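PDB 6GRH: microcin B17-processing protein McbD from Escherichia coli str. K-12 substr. MG1655, which is a YcaO-family protein needed to process the inactive microcin B17 precursor, McbA, into the active peptide antibiotic. Local coordinates for residues E[203-215]-E[226-238]. The protein carries 1 engineered substitution. Residues are numbered along the deposited sequence; the frame is centred on the assembly and turned at random.
Sequences LALRSEGDIRIFD and VLTLYGTKNKISR
Y230 packs its ring against the last turn of helix 196-208, with CD2 of L205 over one ring face in a CH-pi contact, 4.2 Å from the centroid. At the rim, I211 CG2 lies in the ring plane, 4.0 Å from Y230 CD1. With CG anti to the backbone N (chi1 169°), the tyrosine reaches along the strand toward the helix end, and its OH packs against E208 CG. A long flat side chain suits this wedge between helix and strand. E208 is gripped twice. Its backbone O accepts from T232 OG1 at 2.7 Å, while its OE2 accepts from S237 OG at 2.6 Å, on the anti side and 31° out of the carboxylate plane. G209 leaves the helix here, and lacking a side chain it fits against T232 and the Y230 ring.

Beyond this turn, strands 210-215 and 224-231 form an antiparallel beta hairpin in a mixed sheet inside the YcaO family region, flanked by strands 182-187 and 241-248. D210, R212 and F214 make paired backbone hydrogen bonds with G231, L229 and L227; F214 N to L227 O, at 2.9 Å, is nearly straight at 172°. I213 CG2 meets V226 CG1 at 3.7 Å on the face that also carries Y230, branched aliphatics well suited to a buried strand. On the other face, L229 CD1 touches the edge of the F214 ring. F214 CZ in turn lies over the R212 guanidinium, which forms a salt bridge with E186.

In the second shell, T232 OG1 also accepts from N234 N, closing an ST turn, and N234 ND2 donates to S237 OG at 2.9 Å, steadying the serine that holds E208. E208 OE2 is also hydrogen-bonded to S67 of a neighbouring McbC chain, whose F66 packs on A204 and L205.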
loop_
_atom_site.group_PDB
_atom_site.type_symbol
_atom_site.label_atom_id
_atom_site.label_comp_id
_atom_site.label_asym_id
_atom_site.label_seq_id
_atom_site.Cartn_x
_atom_site.Cartn_y
_atom_site.Cartn_z
ATOM N N LEU E 203 14.140 -15.522 36.339
ATOM C CA LEU E 203 14.512 -16.897 35.971
ATOM C C LEU E 203 15.841 -16.936 35.180
ATOM O O LEU E 203 16.710 -17.754 35.444
ATOM C CB LEU E 203 13.394 -17.564 35.160
ATOM C CG LEU E 203 13.554 -19.074 34.976
ATOM C CD1 LEU E 203 13.558 -19.791 36.309
ATOM C CD2 LEU E 203 12.452 -19.629 34.080
ATOM N N ALA E 204 15.977 -16.040 34.212
ATOM C CA ALA E 204 17.197 -15.967 33.414
ATOM C C ALA E 204 18.421 -15.682 34.295
ATOM O O ALA E 204 19.452 -16.343 34.145
ATOM C CB ALA E 204 17.055 -14.915 32.330
ATOM N N LEU E 205 18.286 -14.736 35.233
ATOM C CA LEU E 205 19.385 -14.399 36.161
ATOM C C LEU E 205 19.749 -15.574 37.057
ATOM O O LEU E 205 20.932 -15.860 37.248
ATOM C CB LEU E 205 19.055 -13.172 37.013
ATOM C CG LEU E 205 18.865 -11.842 36.272
ATOM C CD1 LEU E 205 18.419 -10.762 37.251
ATOM C CD2 LEU E 205 20.141 -11.423 35.559
ATOM N N ARG E 206 18.727 -16.238 37.607
ATOM C CA ARG E 206 18.895 -17.461 38.416
ATOM C C ARG E 206 19.573 -18.594 37.649
ATOM O O ARG E 206 20.331 -19.359 38.231
ATOM C CB ARG E 206 17.541 -17.970 38.925
ATOM C CG ARG E 206 16.923 -17.168 40.063
ATOM C CD ARG E 206 15.635 -17.824 40.572
ATOM N NE ARG E 206 14.788 -16.871 41.283
ATOM C CZ ARG E 206 13.550 -16.536 40.930
ATOM N NH1 ARG E 206 12.978 -17.094 39.870
ATOM N NH2 ARG E 206 12.882 -15.642 41.654
ATOM N N SER E 207 19.302 -18.695 36.347
ATOM C CA SER E 207 19.943 -19.713 35.487
ATOM C C SER E 207 21.401 -19.356 35.125
ATOM O O SER E 207 22.236 -20.238 34.997
ATOM C CB SER E 207 19.096 -20.030 34.241
ATOM O OG SER E 207 19.132 -18.997 33.273
ATOM N N GLU E 208 21.700 -18.069 34.991
ATOM C CA GLU E 208 23.042 -17.604 34.620
ATOM C C GLU E 208 23.979 -17.513 35.838
ATOM O O GLU E 208 25.184 -17.703 35.702
ATOM C CB GLU E 208 22.944 -16.246 33.932
ATOM C CG GLU E 208 24.205 -15.803 33.179
ATOM C CD GLU E 208 24.325 -16.333 31.746
ATOM O OE1 GLU E 208 23.416 -17.055 31.242
ATOM O OE2 GLU E 208 25.348 -15.974 31.094
ATOM N N GLY E 209 23.429 -17.207 37.012
ATOM C CA GLY E 209 24.231 -16.949 38.211
ATOM C C GLY E 209 23.367 -16.995 39.456
ATOM O O GLY E 209 22.558 -17.905 39.596
ATOM N N ASP E 210 23.534 -16.020 40.352
ATOM C CA ASP E 210 22.717 -15.920 41.577
ATOM C C ASP E 210 22.316 -14.488 41.879
ATOM O O ASP E 210 22.998 -13.533 41.446
ATOM C CB ASP E 210 23.468 -16.491 42.773
ATOM C CG ASP E 210 23.735 -17.963 42.612
ATOM O OD1 ASP E 210 22.769 -18.766 42.733
ATOM O OD2 ASP E 210 24.899 -18.308 42.298
ATOM N N ILE E 211 21.204 -14.348 42.605
ATOM C CA ILE E 211 20.721 -13.034 43.012
ATOM C C ILE E 211 20.429 -12.933 44.501
ATOM O O ILE E 211 20.104 -13.934 45.157
ATOM C CB ILE E 211 19.454 -12.613 42.246
ATOM C CG1 ILE E 211 18.303 -13.588 42.524
ATOM C CG2 ILE E 211 19.743 -12.529 40.749
ATOM C CD1 ILE E 211 16.956 -13.072 42.086
ATOM N N ARG E 212 20.522 -11.703 45.002
ATOM C CA ARG E 212 20.068 -11.341 46.323
ATOM C C ARG E 212 19.202 -10.089 46.203
ATOM O O ARG E 212 19.488 -9.197 45.407
ATOM C CB ARG E 212 21.257 -11.098 47.258
ATOM C CG ARG E 212 22.219 -12.281 47.439
ATOM C CD ARG E 212 21.627 -13.511 48.123
ATOM N NE ARG E 212 21.353 -13.303 49.552
ATOM C CZ ARG E 212 22.275 -13.251 50.518
ATOM N NH1 ARG E 212 23.563 -13.413 50.246
ATOM N NH2 ARG E 212 21.902 -13.045 51.783
ATOM N N ILE E 213 18.132 -10.041 46.990
ATOM C CA ILE E 213 17.184 -8.927 46.983
ATOM C C ILE E 213 17.049 -8.420 48.421
ATOM O O ILE E 213 16.618 -9.154 49.287
ATOM C CB ILE E 213 15.803 -9.372 46.485
ATOM C CG1 ILE E 213 15.907 -10.064 45.120
ATOM C CG2 ILE E 213 14.844 -8.177 46.443
ATOM C CD1 ILE E 213 14.601 -10.663 44.623
ATOM N N PHE E 214 17.396 -7.162 48.646
ATOM C CA PHE E 214 17.348 -6.560 49.945
ATOM C C PHE E 214 16.448 -5.315 49.950
ATOM O O PHE E 214 16.496 -4.512 49.028
ATOM C CB PHE E 214 18.766 -6.159 50.368
ATOM C CG PHE E 214 19.722 -7.314 50.512
ATOM C CD1 PHE E 214 19.411 -8.402 51.316
ATOM C CD2 PHE E 214 20.960 -7.295 49.876
ATOM C CE1 PHE E 214 20.306 -9.460 51.472
ATOM C CE2 PHE E 214 21.860 -8.347 50.036
ATOM C CZ PHE E 214 21.528 -9.426 50.831
ATOM N N ASP E 215 15.633 -5.172 50.993
ATOM C CA ASP E 215 14.988 -3.903 51.310
ATOM C C ASP E 215 16.005 -3.063 52.100
ATOM O O ASP E 215 16.307 -3.393 53.251
ATOM C CB ASP E 215 13.712 -4.150 52.132
ATOM C CG ASP E 215 12.913 -2.873 52.397
ATOM O OD1 ASP E 215 13.489 -1.869 52.872
ATOM O OD2 ASP E 215 11.692 -2.874 52.152
ATOM N N VAL E 226 14.221 -1.051 47.126
ATOM C CA VAL E 226 14.614 -2.436 46.933
ATOM C C VAL E 226 15.858 -2.510 46.069
ATOM O O VAL E 226 15.859 -1.976 44.969
ATOM C CB VAL E 226 13.460 -3.257 46.334
ATOM C CG1 VAL E 226 13.913 -4.673 46.017
ATOM C CG2 VAL E 226 12.297 -3.300 47.330
ATOM N N LEU E 227 16.896 -3.174 46.583
ATOM C CA LEU E 227 18.167 -3.327 45.895
ATOM C C LEU E 227 18.232 -4.759 45.426
ATOM O O LEU E 227 18.107 -5.673 46.236
ATOM C CB LEU E 227 19.337 -3.068 46.856
ATOM C CG LEU E 227 20.753 -3.150 46.270
ATOM C CD1 LEU E 227 21.005 -2.077 45.246
ATOM C CD2 LEU E 227 21.776 -3.084 47.399
ATOM N N THR E 228 18.397 -4.948 44.120
ATOM C CA THR E 228 18.591 -6.271 43.538
ATOM C C THR E 228 20.069 -6.375 43.175
ATOM O O THR E 228 20.653 -5.419 42.645
ATOM C CB THR E 228 17.718 -6.493 42.281
ATOM O OG1 THR E 228 17.613 -5.268 41.545
ATOM C CG2 THR E 228 16.319 -6.977 42.649
ATOM N N LEU E 229 20.659 -7.529 43.464
ATOM C CA LEU E 229 22.079 -7.780 43.237
ATOM C C LEU E 229 22.221 -9.076 42.479
ATOM O O LEU E 229 21.508 -10.040 42.754
ATOM C CB LEU E 229 22.806 -7.887 44.577
ATOM C CG LEU E 229 22.902 -6.611 45.402
ATOM C CD1 LEU E 229 23.588 -6.917 46.727
ATOM C CD2 LEU E 229 23.646 -5.511 44.654
ATOM N N TYR E 230 23.145 -9.087 41.530
ATOM C CA TYR E 230 23.423 -10.243 40.697
ATOM C C TYR E 230 24.920 -10.438 40.633
ATOM O O TYR E 230 25.674 -9.460 40.533
ATOM C CB TYR E 230 22.924 -10.022 39.263
ATOM C CG TYR E 230 23.410 -11.073 38.282
ATOM C CD1 TYR E 230 22.803 -12.326 38.224
ATOM C CD2 TYR E 230 24.478 -10.823 37.427
ATOM C CE1 TYR E 230 23.239 -13.296 37.344
ATOM C CE2 TYR E 230 24.916 -11.788 36.539
ATOM C CZ TYR E 230 24.289 -13.025 36.507
ATOM O OH TYR E 230 24.696 -13.992 35.626
ATOM N N GLY E 231 25.326 -11.703 40.634
ATOM C CA GLY E 231 26.693 -12.082 40.344
ATOM C C GLY E 231 26.800 -13.494 39.801
ATOM O O GLY E 231 25.998 -14.345 40.147
ATOM N N THR E 232 27.789 -13.735 38.939
ATOM C CA THR E 232 28.088 -15.089 38.473
ATOM C C THR E 232 29.595 -15.376 38.394
ATOM O O THR E 232 30.406 -14.473 38.125
ATOM C CB THR E 232 27.423 -15.375 37.117
ATOM O OG1 THR E 232 27.516 -16.772 36.823
ATOM C CG2 THR E 232 28.044 -14.556 35.988
ATOM N N LYS E 233 29.941 -16.646 38.630
ATOM C CA LYS E 233 31.299 -17.147 38.395
ATOM C C LYS E 233 31.461 -17.685 36.984
ATOM O O LYS E 233 32.566 -18.020 36.596
ATOM C CB LYS E 233 31.653 -18.277 39.373
ATOM C CG LYS E 233 31.591 -17.899 40.841
ATOM C CD LYS E 233 32.013 -19.062 41.740
ATOM N N ASN E 234 30.368 -17.788 36.225
ATOM C CA ASN E 234 30.378 -18.456 34.933
ATOM C C ASN E 234 31.359 -17.752 33.978
ATOM O O ASN E 234 31.304 -16.514 33.799
ATOM C CB ASN E 234 28.955 -18.459 34.353
ATOM C CG ASN E 234 28.848 -19.248 33.068
ATOM O OD1 ASN E 234 29.129 -20.437 33.050
ATOM N ND2 ASN E 234 28.454 -18.590 31.989
ATOM N N LYS E 235 32.244 -18.544 33.372
ATOM C CA LYS E 235 33.392 -18.024 32.625
ATOM C C LYS E 235 32.959 -17.245 31.401
ATOM O O LYS E 235 33.431 -16.139 31.180
ATOM C CB LYS E 235 34.354 -19.156 32.211
ATOM N N ILE E 236 32.040 -17.810 30.625
ATOM C CA ILE E 236 31.648 -17.220 29.345
ATOM C C ILE E 236 30.621 -16.097 29.469
ATOM O O ILE E 236 30.310 -15.476 28.481
ATOM C CB ILE E 236 31.192 -18.305 28.328
ATOM C CG1 ILE E 236 29.794 -18.861 28.656
ATOM C CG2 ILE E 236 32.240 -19.419 28.254
ATOM C CD1 ILE E 236 29.419 -20.140 27.918
ATOM N N SER E 237 30.096 -15.837 30.668
ATOM C CA SER E 237 29.289 -14.632 30.908
ATOM C C SER E 237 30.165 -13.376 30.893
ATOM O O SER E 237 31.191 -13.337 31.565
ATOM C CB SER E 237 28.568 -14.713 32.255
ATOM O OG SER E 237 27.664 -15.801 32.282
ATOM N N ARG E 238 29.748 -12.354 30.143
ATOM C CA ARG E 238 30.429 -11.068 30.128
ATOM C C ARG E 238 30.089 -10.232 31.354
ATOM O O ARG E 238 30.930 -9.482 31.840
ATOM C CB ARG E 238 30.076 -10.282 28.866
ATOM C CG ARG E 238 30.759 -10.785 27.598
ATOM C CD ARG E 238 29.946 -11.842 26.863
ATOM N NE ARG E 238 30.424 -12.025 25.478
ATOM C CZ ARG E 238 29.798 -12.713 24.521
ATOM N NH1 ARG E 238 28.619 -13.308 24.742
ATOM N NH2 ARG E 238 30.355 -12.802 23.315
#